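3-deoxy-D-manno-octulosonate 8-phosphate phosphatase KdsC (Xanthomonas campestris pv. campestris, PDB 4NAV) probably hydrolyses 3-deoxy-D-manno-octulosonate 8-phosphate to 3-deoxy-D-manno-octulosonate and inorganic phosphate in lipopolysaccharide biosynthesis, with magnesium as cofactor. Local coordinates at residues Gly171-Asp174 and Ser175-Arg179; Ala136-His139 and Pro140-Glu144. One frame throughout, in Å; residues are numbered along the deposited sequence.

Interaction 1 of 2, residues Gly171-Asp174 and Ser175-Arg179; sequences GQVD and SIIAR
The opening turns of the C-terminal helix 173-180 are built where the carbonyls of Gln172, Val173 and Asp174 receive the amides of Ile176, Ile177 and Ala178. Gln172 O takes Ile176 N at 3.1 Å, the donor lying in the carbonyl plane, and a weak second bond reaches the same oxygen from Ser175 OG at 3.3 Å. The hydroxyl gets there because it sits between its own backbone N and carbonyl carbon (chi1 87°), which turns it back along the chain. Ile177 N meets Val173 O at 2.9 Å, almost straight at both ends. The bond from Ala178 N to Asp174 O, 3.1 Å, is more bent. Before these, a water takes the place of a direct helical bond: it donates to Gly171 O at 2.6 Å and accepts from Ser175 N at 2.9 Å. Val173 and Ile177 run side by side, with CG2 of Val173 3.9 Å from CD1 of Ile177. Ile176 and Ile177 pack on Leu120 and Arg145 of a second subunit, and Ile176 also touches Leu167 and Gln58 of its own chain. Gly171, with positive phi, is the C-prime residue of the Schellman motif that ends helix 158-169.

Interaction 2 of 2, residues Ala136-His139 and Pro140-Glu144; sequences ANAH and PWIAE
Over one face of the His139 imidazole lies Pro140 CD, a CH-pi contact 3.5 Å from the ring centroid and 16° off its normal, while Trp141 CA sits in the plane at the edge. The imidazole in turn overhangs one face of the Trp141 indole, toward its rim. The two rings meet obliquely, with the His139 centroid 4.5 Å from that of the six-membered ring of Trp141 and the planes inclined at 47°. His139 CG is anti to its backbone nitrogen (chi1 -168°), which lays the imidazole alongside the indole, both side chains pointing the same way. Tyr3 of a third subunit meets the Trp141 ring edge-to-face. In the backbone, His139 is the N-cap residue of helix 140-143, and its carbonyl oxygen receives two amides: Ala143 N at 2.9 Å, in the carbonyl plane and nearly straight, and Ile142 N, also at 2.9 Å, from above that plane. Nearby, Ala138 CB touches Ile142 CG2 at 4.2 Å, and the side chain of Ala138 lies close to Asp118, a predicted magnesium ligand. Proline at the first helical position has no N-H needing an acceptor; the chemistry thus splits between a carbonyl engaged by two first-turn amides and a ring cluster in van der Waals and CH-pi contact.

Along the chain, strand 131-133 of the parallel sheet leads into interaction 2, which turns the following loop into helix 140-143 beside the predicted magnesium site. Helix 158-169 comes next, and interaction 1 then opens the terminal helix 173-180. The two contacts are in series, neither nested nor crossing, and each closes only local turns of backbone. Within one chain, interactions 1 and 2 lie on opposite sides of the chain's centre; the centres of interactions 1 and 2 are about 32 Å apart and their nearest atoms about 22 Å apart. The tetramer brings such sites together: Val173 of interaction 1 packs on Trp141 of a second subunit, the indole that belongs to that subunit's interaction 2.

Interaction 1 of 2, residues Gly171-Asp174 and Ser175-Arg179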
ATOM      1  N   GLY A 171       9.704 -32.008  -6.670  1.00 29.14           N
ATOM      2  CA  GLY A 171       9.322 -32.518  -7.985  1.00 30.51           C
ATOM      3  C   GLY A 171       7.842 -32.366  -8.298  1.00 32.02           C
ATOM      4  O   GLY A 171       7.272 -33.086  -9.134  1.00 32.96           O
ATOM      5  N   GLN A 172       7.263 -31.334  -7.733  1.00 31.44           N
ATOM      6  CA  GLN A 172       5.864 -31.179  -7.788  1.00 32.24           C
ATOM      7  C   GLN A 172       5.324 -30.233  -8.880  1.00 33.79           C
ATOM      8  O   GLN A 172       4.089 -30.194  -9.120  1.00 35.19           O
ATOM      9  CB  GLN A 172       5.443 -30.681  -6.425  1.00 31.95           C
ATOM     10  CG  GLN A 172       4.221 -31.372  -5.930  1.00 34.08           C
ATOM     11  CD  GLN A 172       4.433 -32.790  -5.479  1.00 33.81           C
ATOM     12  OE1 GLN A 172       5.479 -33.373  -5.661  1.00 33.71           O
ATOM     13  NE2 GLN A 172       3.388 -33.373  -4.943  1.00 35.08           N
ATOM     14  N   VAL A 173       6.208 -29.493  -9.557  1.00 33.21           N
ATOM     15  CA  VAL A 173       5.745 -28.347 -10.338  1.00 33.98           C
ATOM     16  C   VAL A 173       5.049 -28.821 -11.622  1.00 34.81           C
ATOM     17  O   VAL A 173       3.929 -28.403 -11.926  1.00 34.39           O
ATOM     18  CB  VAL A 173       6.750 -27.138 -10.421  1.00 34.04           C
ATOM     19  CG1 VAL A 173       8.187 -27.499 -10.176  1.00 34.96           C
ATOM     20  CG2 VAL A 173       6.651 -26.370 -11.726  1.00 35.02           C
ATOM     21  N   ASP A 174       5.696 -29.723 -12.342  1.00 36.29           N
ATOM     22  CA  ASP A 174       5.179 -30.215 -13.624  1.00 37.84           C
ATOM     23  C   ASP A 174       3.741 -30.663 -13.500  1.00 39.34           C
ATOM     24  O   ASP A 174       2.933 -30.410 -14.403  1.00 40.40           O
ATOM     25  CB  ASP A 174       6.030 -31.360 -14.153  1.00 38.06           C
ATOM     26  CG  ASP A 174       7.321 -30.881 -14.802  1.00 38.29           C
ATOM     27  OD1 ASP A 174       7.650 -29.689 -14.721  1.00 37.76           O
ATOM     28  OD2 ASP A 174       8.010 -31.714 -15.430  1.00 40.36           O
ATOM     29  N   SER A 175       3.423 -31.338 -12.399  1.00 38.65           N
ATOM     30  CA  SER A 175       2.097 -31.877 -12.234  1.00 39.64           C
ATOM     31  C   SER A 175       1.125 -30.787 -11.780  1.00 40.48           C
ATOM     32  O   SER A 175      -0.070 -30.802 -12.148  1.00 42.15           O
ATOM     33  CB  SER A 175       2.122 -33.075 -11.279  1.00 39.65           C
ATOM     34  OG  SER A 175       1.990 -32.670  -9.938  1.00 38.66           O
ATOM     35  N   ILE A 176       1.632 -29.804 -11.029  1.00 39.70           N
ATOM     36  CA  ILE A 176       0.823 -28.661 -10.670  1.00 39.00           C
ATOM     37  C   ILE A 176       0.336 -27.961 -11.928  1.00 40.03           C
ATOM     38  O   ILE A 176      -0.863 -27.755 -12.114  1.00 41.00           O
ATOM     39  CB  ILE A 176       1.574 -27.702  -9.759  1.00 37.72           C
ATOM     40  CG1 ILE A 176       1.532 -28.237  -8.331  1.00 37.88           C
ATOM     41  CG2 ILE A 176       0.930 -26.331  -9.781  1.00 37.08           C
ATOM     42  CD1 ILE A 176       2.542 -27.590  -7.410  1.00 37.38           C
ATOM     43  N   ILE A 177       1.267 -27.636 -12.803  1.00 39.79           N
ATOM     44  CA  ILE A 177       0.926 -27.049 -14.092  1.00 41.16           C
ATOM     45  C   ILE A 177      -0.036 -27.879 -14.925  1.00 41.80           C
ATOM     46  O   ILE A 177      -0.940 -27.341 -15.550  1.00 43.46           O
ATOM     47  CB  ILE A 177       2.217 -26.718 -14.883  1.00 41.62           C
ATOM     48  CG1 ILE A 177       2.722 -25.327 -14.433  1.00 41.09           C
ATOM     49  CG2 ILE A 177       1.989 -26.714 -16.395  1.00 43.00           C
ATOM     50  CD1 ILE A 177       4.222 -25.194 -14.528  1.00 41.57           C
ATOM     51  N   ALA A 178       0.172 -29.179 -14.967  1.00 42.15           N
ATOM     52  CA  ALA A 178      -0.681 -30.058 -15.772  1.00 43.83           C
ATOM     53  C   ALA A 178      -2.105 -30.045 -15.238  1.00 44.71           C
ATOM     54  O   ALA A 178      -3.058 -30.029 -16.003  1.00 44.54           O
ATOM     55  CB  ALA A 178      -0.119 -31.472 -15.799  1.00 43.80           C
ATOM     56  N   ARG A 179      -2.260 -30.013 -13.920  1.00 44.51           N
ATOM     57  CA  ARG A 179      -3.620 -29.954 -13.370  1.00 46.23           C
ATOM     58  C   ARG A 179      -4.357 -28.663 -13.774  1.00 47.29           C
ATOM     59  O   ARG A 179      -5.547 -28.687 -14.048  1.00 49.06           O
ATOM     60  CB  ARG A 179      -3.601 -30.144 -11.866  1.00 45.78           C
ATOM     61  CG  ARG A 179      -4.983 -30.080 -11.220  1.00 47.82           C
ATOM     62  CD  ARG A 179      -4.971 -30.682  -9.829  1.00 47.99           C
ATOM     63  NE  ARG A 179      -3.606 -30.735  -9.321  1.00 46.39           N
ATOM     64  CZ  ARG A 179      -3.025 -29.829  -8.533  1.00 46.18           C
ATOM     65  NH1 ARG A 179      -1.743 -30.030  -8.172  1.00 46.48           N
ATOM     66  NH2 ARG A 179      -3.688 -28.763  -8.086  1.00 45.55           N
TER
HETATM   67  O   HOH W   1       5.506 -32.712 -10.979  1.00 28.88           O

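Interaction 2 of 2, residues Ala136-His139 and Pro140-Glu144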
ATOM      1  N   ALA A 136      12.411 -10.584   2.791  1.00 32.36           N
ATOM      2  CA  ALA A 136      13.397  -9.510   2.563  1.00 34.41           C
ATOM      3  C   ALA A 136      13.234  -8.368   3.560  1.00 35.93           C
ATOM      4  O   ALA A 136      14.204  -7.767   3.970  1.00 37.03           O
ATOM      5  CB  ALA A 136      13.291  -8.984   1.140  1.00 34.60           C
ATOM      6  N   ASN A 137      12.001  -8.082   3.962  1.00 37.09           N
ATOM      7  CA  ASN A 137      11.738  -7.035   4.966  1.00 38.83           C
ATOM      8  C   ASN A 137      12.059  -7.426   6.406  1.00 36.51           C
ATOM      9  O   ASN A 137      11.708  -6.708   7.321  1.00 36.20           O
ATOM     10  CB  ASN A 137      10.248  -6.622   4.908  1.00 40.84           C
ATOM     11  CG  ASN A 137       9.327  -7.807   5.077  1.00 43.76           C
ATOM     12  OD1 ASN A 137       9.289  -8.671   4.195  1.00 45.97           O
ATOM     13  ND2 ASN A 137       8.595  -7.886   6.210  1.00 46.85           N
ATOM     14  N   ALA A 138      12.659  -8.589   6.634  1.00 36.38           N
ATOM     15  CA  ALA A 138      12.848  -9.102   8.014  1.00 35.21           C
ATOM     16  C   ALA A 138      13.727  -8.177   8.855  1.00 35.41           C
ATOM     17  O   ALA A 138      14.654  -7.558   8.316  1.00 35.38           O
ATOM     18  CB  ALA A 138      13.479 -10.468   7.958  1.00 34.50           C
ATOM     19  N   HIS A 139      13.459  -8.076  10.159  1.00 34.73           N
ATOM     20  CA  HIS A 139      14.361  -7.344  11.050  1.00 35.54           C
ATOM     21  C   HIS A 139      15.795  -7.855  10.931  1.00 35.09           C
ATOM     22  O   HIS A 139      16.001  -9.056  10.874  1.00 35.91           O
ATOM     23  CB  HIS A 139      13.922  -7.471  12.510  1.00 37.32           C
ATOM     24  CG  HIS A 139      14.635  -6.526  13.426  1.00 39.37           C
ATOM     25  ND1 HIS A 139      14.198  -5.238  13.641  1.00 40.75           N
ATOM     26  CD2 HIS A 139      15.787  -6.648  14.119  1.00 40.68           C
ATOM     27  CE1 HIS A 139      15.045  -4.607  14.432  1.00 42.00           C
ATOM     28  NE2 HIS A 139      16.029  -5.435  14.724  1.00 42.56           N
ATOM     29  N   PRO A 140      16.788  -6.961  10.888  1.00 35.24           N
ATOM     30  CA  PRO A 140      18.189  -7.395  10.753  1.00 35.65           C
ATOM     31  C   PRO A 140      18.656  -8.428  11.793  1.00 35.88           C
ATOM     32  O   PRO A 140      19.466  -9.298  11.459  1.00 34.43           O
ATOM     33  CB  PRO A 140      18.999  -6.106  10.925  1.00 36.59           C
ATOM     34  CG  PRO A 140      18.052  -5.018  10.606  1.00 36.90           C
ATOM     35  CD  PRO A 140      16.674  -5.495  10.951  1.00 36.40           C
ATOM     36  N   TRP A 141      18.169  -8.340  13.020  1.00 36.38           N
ATOM     37  CA  TRP A 141      18.504  -9.366  14.005  1.00 38.96           C
ATOM     38  C   TRP A 141      18.102 -10.779  13.621  1.00 38.48           C
ATOM     39  O   TRP A 141      18.755 -11.727  14.040  1.00 39.50           O
ATOM     40  CB  TRP A 141      17.939  -9.052  15.384  1.00 40.08           C
ATOM     41  CG  TRP A 141      18.595  -7.918  16.022  1.00 42.26           C
ATOM     42  CD1 TRP A 141      19.924  -7.540  15.906  1.00 43.11           C
ATOM     43  CD2 TRP A 141      17.995  -6.994  16.912  1.00 43.96           C
ATOM     44  NE1 TRP A 141      20.155  -6.416  16.656  1.00 45.44           N
ATOM     45  CE2 TRP A 141      18.993  -6.058  17.285  1.00 44.93           C
ATOM     46  CE3 TRP A 141      16.714  -6.853  17.427  1.00 44.10           C
ATOM     47  CZ2 TRP A 141      18.743  -5.010  18.137  1.00 46.61           C
ATOM     48  CZ3 TRP A 141      16.461  -5.782  18.298  1.00 45.90           C
ATOM     49  CH2 TRP A 141      17.470  -4.882  18.638  1.00 46.98           C
ATOM     50  N   ILE A 142      17.054 -10.901  12.810  1.00 37.65           N
ATOM     51  CA  ILE A 142      16.586 -12.182  12.295  1.00 36.80           C
ATOM     52  C   ILE A 142      17.309 -12.506  10.991  1.00 35.92           C
ATOM     53  O   ILE A 142      17.814 -13.628  10.819  1.00 37.71           O
ATOM     54  CB  ILE A 142      15.046 -12.164  12.080  1.00 36.52           C
ATOM     55  CG1 ILE A 142      14.305 -12.570  13.363  1.00 37.30           C
ATOM     56  CG2 ILE A 142      14.620 -13.132  10.980  1.00 35.00           C
ATOM     57  CD1 ILE A 142      14.690 -11.778  14.593  1.00 39.16           C
ATOM     58  N   ALA A 143      17.329 -11.548  10.069  1.00 34.12           N
ATOM     59  CA  ALA A 143      18.072 -11.692   8.811  1.00 34.33           C
ATOM     60  C   ALA A 143      19.486 -12.271   9.038  1.00 35.34           C
ATOM     61  O   ALA A 143      19.873 -13.235   8.409  1.00 35.45           O
ATOM     62  CB  ALA A 143      18.171 -10.339   8.114  1.00 33.96           C
ATOM     63  N   GLU A 144      20.222 -11.662   9.964  1.00 37.20           N
ATOM     64  CA  GLU A 144      21.576 -12.062  10.349  1.00 38.58           C
ATOM     65  C   GLU A 144      21.698 -13.491  10.787  1.00 39.25           C
ATOM     66  O   GLU A 144      22.801 -14.037  10.788  1.00 39.32           O
ATOM     67  CB  GLU A 144      21.965 -11.321  11.606  1.00 40.98           C
ATOM     68  CG  GLU A 144      22.735 -10.044  11.461  1.00 42.35           C
ATOM     69  CD  GLU A 144      23.129  -9.566  12.842  1.00 43.15           C
ATOM     70  OE1 GLU A 144      22.427  -9.887  13.807  1.00 42.09           O
ATOM     71  OE2 GLU A 144      24.138  -8.881  12.966  1.00 47.35           O
TER